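Local coordinates for protein endo-beta-1,4-mannanase (Alicyclobacillus acidocaldarius, PDB 4CD7) that hydrolyses internal beta-1,4-mannosidic bonds of mannans, probably with retention of anomeric configuration, as a barrel-shaped glycoside hydrolase of family 113, at residues A50-M55 against K93-C98; V148-T153 against T178-H183; I198-Y203 against L227-V232; D207-R212 against E263-A268. All coordinates share one frame; numbering follows the deposited sequence. Where two conformers were deposited one is given.

Contact 1 of 4, residues A50-M55 against K93-C98. With BMA (beta-D-mannopyranose), chain F.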
# COMPACT_ATOMS: atom_id res chain seq x y z
N ALA A 50 -4.70 1.65 -5.25
CA ALA A 50 -5.19 1.45 -3.92
C ALA A 50 -6.53 2.16 -3.71
O ALA A 50 -6.71 3.30 -4.13
CB ALA A 50 -4.16 1.96 -2.91
N PHE A 51 -7.45 1.49 -3.02
CA PHE A 51 -8.78 2.06 -2.75
C PHE A 51 -9.36 1.39 -1.51
O PHE A 51 -8.95 0.30 -1.13
CB PHE A 51 -9.72 1.86 -3.97
CG PHE A 51 -10.07 0.41 -4.24
CD1 PHE A 51 -9.22 -0.40 -4.98
CD2 PHE A 51 -11.23 -0.14 -3.75
CE1 PHE A 51 -9.52 -1.74 -5.20
CE2 PHE A 51 -11.55 -1.46 -3.98
CZ PHE A 51 -10.69 -2.27 -4.72
N ALA A 52 -10.33 2.06 -0.89
CA ALA A 52 -10.87 1.58 0.36
C ALA A 52 -12.38 1.42 0.29
O ALA A 52 -13.12 2.36 -0.06
CB ALA A 52 -10.49 2.51 1.48
N GLY A 53 -12.84 0.22 0.66
CA GLY A 53 -14.23 -0.01 1.05
C GLY A 53 -14.46 0.65 2.39
O GLY A 53 -13.52 1.17 2.99
N LEU A 54 -15.71 0.66 2.86
CA LEU A 54 -16.07 1.41 4.05
C LEU A 54 -16.86 0.59 5.07
O LEU A 54 -17.86 -0.04 4.73
CB LEU A 54 -16.91 2.64 3.69
CG LEU A 54 -16.16 3.88 3.23
CD1 LEU A 54 -17.18 5.02 3.17
CD2 LEU A 54 -14.96 4.26 4.09
N MET A 55 -16.38 0.61 6.32
CA MET A 55 -17.13 0.18 7.48
C MET A 55 -17.73 1.41 8.17
O MET A 55 -17.13 2.46 8.18
CB MET A 55 -16.20 -0.54 8.45
CG MET A 55 -15.77 -1.92 7.95
SD MET A 55 -14.29 -2.53 8.78
CE MET A 55 -14.97 -2.89 10.40
N LYS A 93 -4.62 -3.15 -4.71
CA LYS A 93 -4.70 -3.10 -3.25
C LYS A 93 -6.06 -2.58 -2.75
O LYS A 93 -6.24 -1.39 -2.50
CB LYS A 93 -3.57 -2.23 -2.72
CG LYS A 93 -3.53 -2.07 -1.19
CD LYS A 93 -2.27 -1.32 -0.83
CE LYS A 93 -2.34 -0.80 0.57
NZ LYS A 93 -1.04 -0.24 0.94
N PRO A 94 -7.02 -3.49 -2.59
CA PRO A 94 -8.27 -3.16 -1.90
C PRO A 94 -8.00 -3.19 -0.41
O PRO A 94 -7.35 -4.10 0.08
CB PRO A 94 -9.23 -4.28 -2.31
CG PRO A 94 -8.38 -5.37 -2.83
CD PRO A 94 -6.99 -4.87 -3.08
N THR A 95 -8.47 -2.20 0.30
CA THR A 95 -8.44 -2.23 1.76
C THR A 95 -9.78 -1.67 2.29
O THR A 95 -10.77 -1.57 1.54
CB THR A 95 -7.16 -1.54 2.34
OG1 THR A 95 -7.05 -1.81 3.75
CG2 THR A 95 -7.17 -0.07 2.13
N VAL A 96 -9.82 -1.38 3.58
CA VAL A 96 -11.04 -0.95 4.24
C VAL A 96 -10.75 0.17 5.23
O VAL A 96 -9.75 0.12 5.95
CB VAL A 96 -11.76 -2.12 4.92
CG1 VAL A 96 -10.91 -2.77 6.03
CG2 VAL A 96 -13.14 -1.70 5.43
N ASN A 97 -11.59 1.20 5.20
CA ASN A 97 -11.58 2.30 6.14
C ASN A 97 -12.89 2.34 6.93
O ASN A 97 -13.88 1.71 6.57
CB ASN A 97 -11.37 3.65 5.44
CG ASN A 97 -9.92 3.89 4.97
OD1 ASN A 97 -8.98 3.18 5.34
ND2 ASN A 97 -9.74 4.94 4.16
N CYS A 98 -12.86 3.07 8.04
CA CYS A 98 -14.05 3.30 8.84
C CYS A 98 -14.53 4.72 8.62
O CYS A 98 -13.73 5.66 8.63
CB CYS A 98 -13.73 3.12 10.33
SG CYS A 98 -13.35 1.44 10.79
C1 BMA F . -3.73 8.40 4.39
C2 BMA F . -3.69 9.52 3.36
C3 BMA F . -4.82 10.47 3.76
C4 BMA F . -6.13 9.71 3.70
C5 BMA F . -6.12 8.45 4.59
C6 BMA F . -7.39 7.61 4.39
O2 BMA F . -3.84 8.98 2.04
O3 BMA F . -4.85 11.65 2.94
O4 BMA F . -7.18 10.58 4.13
O5 BMA F . -4.96 7.66 4.29
O6 BMA F . -7.30 6.33 5.04
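Phe51 spreads one face of its ring over Pro94: Pro94 CA sits 4.0 Å from the ring centroid in a CH-pi contact, and Pro94 CB reaches 3.5 Å from Phe51 CZ. With CG placed between the backbone N and the carbonyl carbon (chi1 66°), the ring folds back across the neighbouring strand. On the same face Met55, its CG anti to the carbonyl carbon (chi1 -72°) and chi2 nearly extended, lays SD 3.6 Å from the CG2 branch of Val96; Gly53, the partner of Val96, puts no side chain between them. This half is buried and closely filled. Between the strands runs a parallel ladder of five backbone hydrogen bonds, ending in Met55 N to Asn97 O at 2.7 Å, with strand axes turned 40° from each other. The other face is looser. Leu54 CD2 lies 3.9 Å from Asn97 CB; both residues are partly exposed, and Asn97 faces the bound sugar. Asn97 ND2 makes a weak, bent bond to O6 of the BMA of chain F at 2.9 Å, while its OD1 is held by Arg104. Extended Lys93 carries NZ away toward Glu231 and Asn180. The pair belongs to a beta-alpha-beta unit of the barrel, strands 46-55 and 89-98 joined through helix 73-85; helix 120-140 covers the Phe51 face with Tyr134, Met131 and Trp123, and strand 145-150 continues the sheet beyond 89-98.

Contact 2 of 4, residues V148-T153 against T178-H183. With BMA (beta-D-mannopyranose), chain C; MAN (alpha-D-mannopyranose), chain B; IFM (5-hydroxymethyl-3,4-dihydroxypiperidine), chain E.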
# COMPACT_ATOMS: atom_id res chain seq x y z
N VAL A 148 -3.50 -8.56 -0.22
CA VAL A 148 -4.65 -9.16 0.44
C VAL A 148 -5.03 -8.45 1.75
O VAL A 148 -6.11 -8.69 2.31
CB VAL A 148 -4.46 -10.69 0.63
CG1 VAL A 148 -3.37 -10.99 1.66
CG2 VAL A 148 -5.78 -11.37 1.02
N GLY A 149 -4.18 -7.56 2.23
CA GLY A 149 -4.55 -6.76 3.36
C GLY A 149 -3.51 -5.74 3.69
O GLY A 149 -2.39 -5.82 3.19
N CYS A 150 -3.89 -4.77 4.53
CA CYS A 150 -3.06 -3.62 4.84
C CYS A 150 -3.25 -3.17 6.29
O CYS A 150 -4.30 -2.66 6.66
CB CYS A 150 -3.41 -2.47 3.89
SG CYS A 150 -2.46 -0.97 4.15
N GLU A 151 -2.19 -3.34 7.10
CA GLU A 151 -2.10 -2.80 8.45
C GLU A 151 -3.18 -3.32 9.40
O GLU A 151 -3.62 -2.59 10.30
CB GLU A 151 -2.13 -1.26 8.42
CG GLU A 151 -0.96 -0.61 7.67
CD GLU A 151 -1.10 0.90 7.53
OE1 GLU A 151 -2.02 1.53 8.11
OE2 GLU A 151 -0.28 1.47 6.78
N MET A 152 -3.58 -4.58 9.25
CA MET A 152 -4.72 -5.11 10.01
C MET A 152 -4.24 -5.70 11.33
O MET A 152 -4.44 -6.89 11.63
CB MET A 152 -5.50 -6.13 9.19
CG MET A 152 -5.97 -5.63 7.82
SD MET A 152 -7.08 -4.21 7.89
CE MET A 152 -8.59 -4.94 8.51
N THR A 153 -3.60 -4.86 12.15
CA THR A 153 -2.95 -5.39 13.35
C THR A 153 -3.86 -6.19 14.30
O THR A 153 -3.50 -7.26 14.72
CB THR A 153 -2.22 -4.26 14.08
OG1 THR A 153 -1.18 -3.77 13.24
CG2 THR A 153 -1.62 -4.76 15.44
N THR A 178 0.81 -10.56 -1.85
CA THR A 178 1.45 -10.10 -0.62
C THR A 178 0.40 -9.73 0.41
O THR A 178 -0.77 -9.56 0.09
CB THR A 178 2.38 -8.89 -0.90
OG1 THR A 178 3.20 -8.64 0.24
CG2 THR A 178 1.57 -7.62 -1.28
N TYR A 179 0.83 -9.66 1.65
CA TYR A 179 0.08 -9.01 2.74
C TYR A 179 1.02 -7.92 3.27
O TYR A 179 2.19 -8.18 3.50
CB TYR A 179 -0.30 -10.00 3.87
CG TYR A 179 -0.85 -9.32 5.07
CD1 TYR A 179 -2.16 -8.78 5.07
CD2 TYR A 179 -0.08 -9.13 6.22
CE1 TYR A 179 -2.66 -8.08 6.14
CE2 TYR A 179 -0.60 -8.44 7.30
CZ TYR A 179 -1.88 -7.93 7.28
OH TYR A 179 -2.36 -7.20 8.37
N ASN A 180 0.45 -6.73 3.49
CA ASN A 180 1.10 -5.50 3.92
C ASN A 180 0.81 -5.28 5.43
O ASN A 180 -0.26 -4.81 5.83
CB ASN A 180 0.55 -4.39 2.99
CG ASN A 180 0.91 -2.95 3.34
OD1 ASN A 180 0.42 -2.03 2.63
ND2 ASN A 180 1.72 -2.70 4.36
N CYS A 181 1.76 -5.62 6.28
CA CYS A 181 1.62 -5.41 7.73
C CYS A 181 2.09 -4.00 8.09
O CYS A 181 2.74 -3.32 7.28
CB CYS A 181 2.40 -6.45 8.55
SG CYS A 181 4.20 -6.27 8.52
N ASN A 182 1.74 -3.56 9.29
CA ASN A 182 2.20 -2.25 9.77
C ASN A 182 3.67 -2.34 10.17
O ASN A 182 4.17 -3.41 10.50
CB ASN A 182 1.35 -1.76 10.95
CG ASN A 182 1.44 -0.25 11.13
OD1 ASN A 182 1.67 0.47 10.17
ND2 ASN A 182 1.29 0.22 12.38
N HIS A 183 4.36 -1.20 10.14
CA HIS A 183 5.72 -1.18 10.68
C HIS A 183 5.66 -1.70 12.11
O HIS A 183 4.73 -1.37 12.89
CB HIS A 183 6.33 0.22 10.64
CG HIS A 183 5.51 1.26 11.34
ND1 HIS A 183 5.76 1.65 12.63
CD2 HIS A 183 4.42 1.96 10.93
CE1 HIS A 183 4.88 2.55 13.00
NE2 HIS A 183 4.04 2.75 11.99
C1 BMA C . -1.25 4.55 12.34
C2 BMA C . -2.33 5.53 11.87
C3 BMA C . -2.86 5.08 10.52
C4 BMA C . -1.73 4.78 9.54
C5 BMA C . -0.66 3.88 10.14
C6 BMA C . 0.53 3.74 9.21
O2 BMA C . -1.82 6.86 11.77
O3 BMA C . -3.75 6.04 9.93
O4 BMA C . -2.30 4.09 8.43
O5 BMA C . -0.21 4.42 11.37
O6 BMA C . 1.60 3.08 9.88
C1 MAN B . 1.78 3.78 16.45
C2 MAN B . 1.93 2.97 15.19
C3 MAN B . 1.27 3.80 14.09
C4 MAN B . -0.20 4.03 14.44
C5 MAN B . -0.42 4.52 15.89
C6 MAN B . -1.88 4.32 16.30
O1 MAN B . 2.83 4.71 16.73
O2 MAN B . 1.31 1.69 15.33
O3 MAN B . 1.39 3.16 12.84
O4 MAN B . -0.73 5.02 13.59
O5 MAN B . 0.42 3.89 16.86
O6 MAN B . -2.31 5.49 16.94
O4 IFM E . -2.81 7.34 4.39
C4 IFM E . -2.45 6.27 5.26
C3 IFM E . -3.11 4.96 4.82
O3 IFM E . -4.50 5.06 5.15
C2 IFM E . -2.52 3.71 5.47
N IFM E . -1.11 3.81 5.81
C1 IFM E . -0.49 5.07 6.17
C5 IFM E . -0.94 6.20 5.27
C6 IFM E . -0.32 7.50 5.74
O6 IFM E . -0.71 7.86 7.06
O HOH W 1 -0.25 -4.75 10.79
O HOH W 2 0.54 -1.98 14.42
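Tyr179 OH is held by two groups: it accepts the Met152 N-H at 3.0 Å and is hydrogen-bonded to Glu156. The bond ties the loop after strand 145-150 to the neighbouring parallel strand 176-182 of a beta/alpha (TIM) barrel, at an inverse gamma turn centred on Met152. With CG turned away from the backbone N (chi1 170°), the Tyr179 ring reaches across to the other strand, and CE1 lies 3.5 Å from the carbonyl C of Gly149, a residue with no side chain to oppose it. A leucine here would probably leave the Met152 N-H and Glu156 without their shared hydroxyl and open a gap beside Gly149. Glu151, beside this turn, is anchored by its N to Asn180 O at 2.7 Å and sends an extended side chain into the cleft. Glu151 OE2 takes the piperidine N of the bound IFM at 2.7 Å. Glu151 OE1 takes BMA O4 of chain C at 2.6 Å. This place at the end of the fourth strand is consistent with the acid/base of related clan GH-A enzymes. Asn182 divides its amide between two sugars, OD1 accepting from BMA O6 of chain C at 2.6 Å and ND2 donating almost straight (176°) to MAN O3, which His183 NE2 also binds. One water links Thr153 OG1 to the Asn182 backbone N, each at 2.8 Å.

Contact 3 of 4, residues I198-Y203 against L227-V232. With IFM (5-hydroxymethyl-3,4-dihydroxypiperidine), chain E; BMA (beta-D-mannopyranose), chain C.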
# COMPACT_ATOMS: atom_id res chain seq x y z
N ILE A 198 6.76 -10.82 1.55
CA ILE A 198 6.50 -10.11 2.80
C ILE A 198 6.51 -8.61 2.52
O ILE A 198 7.41 -8.12 1.85
CB ILE A 198 7.60 -10.44 3.84
CG1 ILE A 198 7.61 -11.92 4.17
CG2 ILE A 198 7.43 -9.62 5.10
CD1 ILE A 198 8.83 -12.43 4.94
N SER A 199 5.54 -7.87 3.05
CA SER A 199 5.59 -6.43 2.83
C SER A 199 5.09 -5.67 4.03
O SER A 199 4.30 -6.20 4.82
CB SER A 199 4.87 -5.99 1.54
OG SER A 199 3.44 -6.10 1.63
N SER A 200 5.58 -4.44 4.19
CA SER A 200 5.15 -3.60 5.30
C SER A 200 4.96 -2.14 4.93
O SER A 200 5.43 -1.67 3.89
CB SER A 200 6.09 -3.70 6.50
OG SER A 200 7.37 -3.20 6.18
N SER A 201 4.23 -1.46 5.80
CA SER A 201 4.04 -0.02 5.79
C SER A 201 5.16 0.55 6.63
O SER A 201 5.02 0.75 7.85
CB SER A 201 2.68 0.36 6.39
OG SER A 201 1.59 0.12 5.49
N ALA A 202 6.28 0.78 5.97
CA ALA A 202 7.55 1.03 6.62
C ALA A 202 7.79 2.50 6.99
O ALA A 202 8.82 3.08 6.61
CB ALA A 202 8.66 0.54 5.71
N TYR A 203 6.88 3.06 7.79
CA TYR A 203 6.95 4.45 8.22
C TYR A 203 7.84 4.58 9.47
O TYR A 203 7.40 4.98 10.52
CB TYR A 203 5.55 4.95 8.51
CG TYR A 203 4.65 5.01 7.27
CD1 TYR A 203 4.79 6.02 6.35
CD2 TYR A 203 3.65 4.06 7.07
CE1 TYR A 203 3.95 6.09 5.22
CE2 TYR A 203 2.81 4.12 5.96
CZ TYR A 203 2.96 5.14 5.04
OH TYR A 203 2.14 5.24 3.94
N LEU A 227 11.35 -9.46 1.02
CA LEU A 227 10.62 -8.45 1.79
C LEU A 227 10.71 -7.13 1.02
O LEU A 227 11.79 -6.75 0.51
CB LEU A 227 11.26 -8.29 3.18
CG LEU A 227 10.52 -7.42 4.20
CD1 LEU A 227 10.86 -7.92 5.60
CD2 LEU A 227 10.87 -5.94 4.07
N PHE A 228 9.59 -6.44 0.90
CA PHE A 228 9.60 -5.08 0.35
C PHE A 228 8.65 -4.20 1.13
O PHE A 228 7.95 -4.69 2.02
CB PHE A 228 9.34 -5.10 -1.17
CG PHE A 228 7.90 -5.23 -1.58
CD1 PHE A 228 7.26 -6.46 -1.63
CD2 PHE A 228 7.18 -4.10 -1.98
CE1 PHE A 228 5.94 -6.57 -2.05
CE2 PHE A 228 5.85 -4.19 -2.37
CZ PHE A 228 5.23 -5.43 -2.41
N PHE A 229 8.68 -2.90 0.86
CA PHE A 229 7.77 -1.99 1.51
C PHE A 229 6.56 -1.67 0.63
O PHE A 229 6.70 -1.02 -0.42
CB PHE A 229 8.52 -0.69 1.89
CG PHE A 229 9.76 -0.90 2.73
CD1 PHE A 229 9.83 -1.90 3.69
CD2 PHE A 229 10.87 -0.09 2.54
CE1 PHE A 229 10.98 -2.07 4.45
CE2 PHE A 229 12.01 -0.25 3.29
CZ PHE A 229 12.08 -1.25 4.24
N MET A 230 5.37 -2.13 1.03
CA MET A 230 4.15 -1.82 0.26
C MET A 230 3.63 -0.40 0.48
O MET A 230 2.87 0.12 -0.35
CB MET A 230 3.04 -2.82 0.56
CG MET A 230 2.87 -3.93 -0.45
SD MET A 230 2.45 -3.34 -2.10
CE MET A 230 0.84 -2.66 -1.84
N GLU A 231 4.07 0.26 1.56
CA GLU A 231 3.88 1.72 1.72
C GLU A 231 5.15 2.28 2.35
O GLU A 231 5.66 1.68 3.29
CB GLU A 231 2.74 2.09 2.67
CG GLU A 231 1.38 1.50 2.37
CD GLU A 231 0.24 2.20 3.10
OE1 GLU A 231 0.46 3.24 3.77
OE2 GLU A 231 -0.89 1.67 3.03
N VAL A 232 5.64 3.41 1.87
CA VAL A 232 6.68 4.17 2.55
C VAL A 232 6.62 5.61 2.05
O VAL A 232 6.45 5.85 0.86
CB VAL A 232 8.07 3.48 2.36
CG1 VAL A 232 8.57 3.55 0.93
CG2 VAL A 232 9.06 4.03 3.35
O4 IFM E . -2.81 7.34 4.39
C4 IFM E . -2.45 6.27 5.26
C3 IFM E . -3.11 4.96 4.82
O3 IFM E . -4.50 5.06 5.15
C2 IFM E . -2.52 3.71 5.47
N IFM E . -1.11 3.81 5.81
C1 IFM E . -0.49 5.07 6.17
C5 IFM E . -0.94 6.20 5.27
C6 IFM E . -0.32 7.50 5.74
O6 IFM E . -0.71 7.86 7.06
C1 BMA C . -1.25 4.55 12.34
C2 BMA C . -2.33 5.53 11.87
C3 BMA C . -2.86 5.08 10.52
C4 BMA C . -1.73 4.78 9.54
C5 BMA C . -0.66 3.88 10.14
C6 BMA C . 0.53 3.74 9.21
O2 BMA C . -1.82 6.86 11.77
O3 BMA C . -3.75 6.04 9.93
O4 BMA C . -2.30 4.09 8.43
O5 BMA C . -0.21 4.42 11.37
O6 BMA C . 1.60 3.08 9.88
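Tyr203 OH donates to Glu231 OE1 at 2.6 Å, using the anti lone pair of the carboxylate oxygen. Glu231 CG lies anti to the carbonyl carbon (chi1 -55°) and the extended chain carries OE1 there. OE1 lies in the plane of the phenol ring at its edge, while ring and carboxylate planes stand 89° apart. The piperidine N of IFM gives OE1 a second short bond, 2.6 Å, and Tyr203 CE2 rests 3.4 Å from IFM C1. A phenylalanine in place of Tyr203 lacks the hydroxyl and would probably leave OE1 with the piperidine N alone of these two donors, its rotation less firmly fixed. Lys93 holds OE2. Glu231 stands near the end of the seventh strand of the beta/alpha barrel, where related clan GH-A enzymes carry the nucleophile. The chain turns a corner at Met230 and Glu231, whose N atoms both bond weakly to Ser200 O; firmer is Ala202 N to Glu231 O at 2.9 Å. Ala202 centres an inverse gamma turn and presses CB onto one face of Phe229, 3.6 Å from its centroid. Farther back, Ser199 CB covers a face of Phe228; on the helix-facing side Ile198 CG2 meets Leu227 CD1.

Contact 4 of 4, residues D207-R212 against E263-A268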
# COMPACT_ATOMS: atom_id res chain seq x y z
N ASP A 207 15.36 8.65 12.38
CA ASP A 207 16.47 8.20 13.21
C ASP A 207 16.42 6.69 13.52
O ASP A 207 17.31 6.17 14.20
CB ASP A 207 16.61 9.06 14.49
CG ASP A 207 15.49 8.83 15.52
OD1 ASP A 207 14.40 8.34 15.17
OD2 ASP A 207 15.71 9.15 16.71
N ARG A 208 15.42 5.97 13.01
CA ARG A 208 15.31 4.52 13.32
C ARG A 208 15.72 3.58 12.20
O ARG A 208 15.91 2.37 12.43
CB ARG A 208 13.90 4.16 13.80
CG ARG A 208 13.43 4.85 15.08
CD ARG A 208 14.52 4.95 16.16
NE ARG A 208 14.93 3.64 16.64
CZ ARG A 208 14.28 2.94 17.57
NH1 ARG A 208 13.18 3.44 18.13
NH2 ARG A 208 14.72 1.75 17.95
N TRP A 209 15.82 4.11 10.99
CA TRP A 209 16.20 3.31 9.84
C TRP A 209 17.49 2.57 10.14
O TRP A 209 17.60 1.38 9.89
CB TRP A 209 16.31 4.19 8.59
CG TRP A 209 14.98 4.55 8.03
CD1 TRP A 209 14.31 5.74 8.17
CD2 TRP A 209 14.13 3.71 7.25
NE1 TRP A 209 13.08 5.67 7.54
CE2 TRP A 209 12.96 4.44 6.96
CE3 TRP A 209 14.23 2.40 6.80
CZ2 TRP A 209 11.90 3.89 6.22
CZ3 TRP A 209 13.17 1.86 6.07
CH2 TRP A 209 12.03 2.61 5.79
N ARG A 210 18.47 3.29 10.68
CA ARG A 210 19.79 2.71 10.92
C ARG A 210 19.75 1.44 11.78
O ARG A 210 20.57 0.53 11.60
CB ARG A 210 20.73 3.74 11.54
CG ARG A 210 20.26 4.25 12.87
CD ARG A 210 21.22 5.26 13.44
NE ARG A 210 22.43 4.61 13.92
CZ ARG A 210 23.39 5.22 14.59
NH1 ARG A 210 23.33 6.52 14.82
NH2 ARG A 210 24.42 4.51 15.02
N ASP A 211 18.80 1.36 12.71
CA ASP A 211 18.78 0.22 13.62
C ASP A 211 17.61 -0.76 13.42
O ASP A 211 17.56 -1.80 14.10
CB ASP A 211 18.93 0.69 15.08
CG ASP A 211 17.90 1.70 15.48
OD1 ASP A 211 16.76 1.61 15.05
OD2 ASP A 211 18.23 2.59 16.28
N ARG A 212 16.72 -0.45 12.46
CA ARG A 212 15.59 -1.33 12.13
C ARG A 212 15.99 -2.41 11.12
O ARG A 212 15.43 -3.52 11.10
CB ARG A 212 14.40 -0.55 11.57
CG ARG A 212 13.17 -1.43 11.33
CD ARG A 212 12.66 -2.13 12.59
NE ARG A 212 11.41 -2.86 12.31
CZ ARG A 212 10.85 -3.80 13.07
NH1 ARG A 212 11.38 -4.19 14.23
NH2 ARG A 212 9.75 -4.39 12.65
N GLU A 263 16.30 10.44 2.20
CA GLU A 263 17.76 10.32 2.30
C GLU A 263 18.16 9.34 3.41
O GLU A 263 19.04 8.49 3.22
CB GLU A 263 18.35 11.71 2.56
CG GLU A 263 18.30 12.59 1.31
CD GLU A 263 18.51 14.06 1.59
OE1 GLU A 263 18.49 14.50 2.76
OE2 GLU A 263 18.69 14.78 0.60
N ALA A 264 17.48 9.42 4.55
CA ALA A 264 17.74 8.49 5.67
C ALA A 264 17.43 7.03 5.31
O ALA A 264 18.21 6.10 5.63
CB ALA A 264 16.97 8.90 6.90
N MET A 265 16.29 6.83 4.66
CA MET A 265 15.87 5.49 4.24
C MET A 265 16.85 4.89 3.23
O MET A 265 17.30 3.74 3.37
CB MET A 265 14.47 5.55 3.66
CG MET A 265 13.95 4.21 3.18
SD MET A 265 12.28 4.29 2.53
CE MET A 265 12.54 5.31 1.09
N PHE A 266 17.17 5.67 2.20
CA PHE A 266 18.06 5.17 1.15
C PHE A 266 19.48 4.94 1.68
O PHE A 266 20.19 4.07 1.21
CB PHE A 266 18.10 6.12 -0.04
CG PHE A 266 16.82 6.16 -0.85
CD1 PHE A 266 16.12 5.02 -1.14
CD2 PHE A 266 16.39 7.36 -1.39
CE1 PHE A 266 14.96 5.09 -1.91
CE2 PHE A 266 15.24 7.44 -2.16
CZ PHE A 266 14.54 6.30 -2.43
N ALA A 267 19.90 5.72 2.66
CA ALA A 267 21.21 5.52 3.27
C ALA A 267 21.28 4.18 3.99
O ALA A 267 22.29 3.49 3.90
CB ALA A 267 21.51 6.64 4.23
N ALA A 268 20.21 3.84 4.70
CA ALA A 268 20.19 2.69 5.59
C ALA A 268 19.96 1.37 4.86
O ALA A 268 20.53 0.35 5.24
CB ALA A 268 19.12 2.88 6.66
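One face of the Trp209 indole is covered by Met265, whose CG lies 3.6 Å from the centroid of the six-membered ring and only 11° off its normal. The two side chains lie alongside each other and point the same way. Chi1 and chi2 of Met265, both near 179°, run the chain out extended along the indole, which brings SD to 4.2 Å from the same centroid, an oblique Met-aromatic contact; the bend at chi3 turns only the methyl. At the pyrrole end Trp209 CD1 comes within 4.3 Å of Ala264 CB, and Tyr204 and Phe261 meet the indole with rings set edge-to-face. These are outer helices of the barrel: 209-223 follows the sixth strand and 255-268 the seventh, and the indole lies in the seam between them and also touches Ala202 and Val232. Ala264 and Ala268, one turn apart, let the helices come close; Ala268 CB touches Trp209 CB at 3.7 Å. Toward solvent, Arg208 NE and Asp211 OD1 form a salt bridge of 3.2 Å at the N-terminal start of helix 209-223. The carboxylate meets the edge of the guanidinium, OD1 accepting through its syn lone pair. Arg212 turns from the interface to salt bridges with Glu186 and Glu187.

Contacts 1, 2 and 3 belong to one eight-stranded barrel and converge on the bound sugars. Lys93 of contact 1 ties them together, its NZ 2.8 Å from Glu231 OE2 of contact 3 and 2.9 Å from Asn180 OD1 of contact 2. Contacts 2 and 3, with centres about 9 Å apart, meet at IFM; Ser201 OG lies 2.7 Å from Glu151 OE2, and Ser201 N lies 2.8 Å from Cys181 O. Contact 4 lies outside, its centre about 30 Å from that of contact 1. The side chain of Trp209 is about 11 Å from a bound BMA. It nevertheless touches Ala202 and Phe229, so contact 4 backs contact 3 directly.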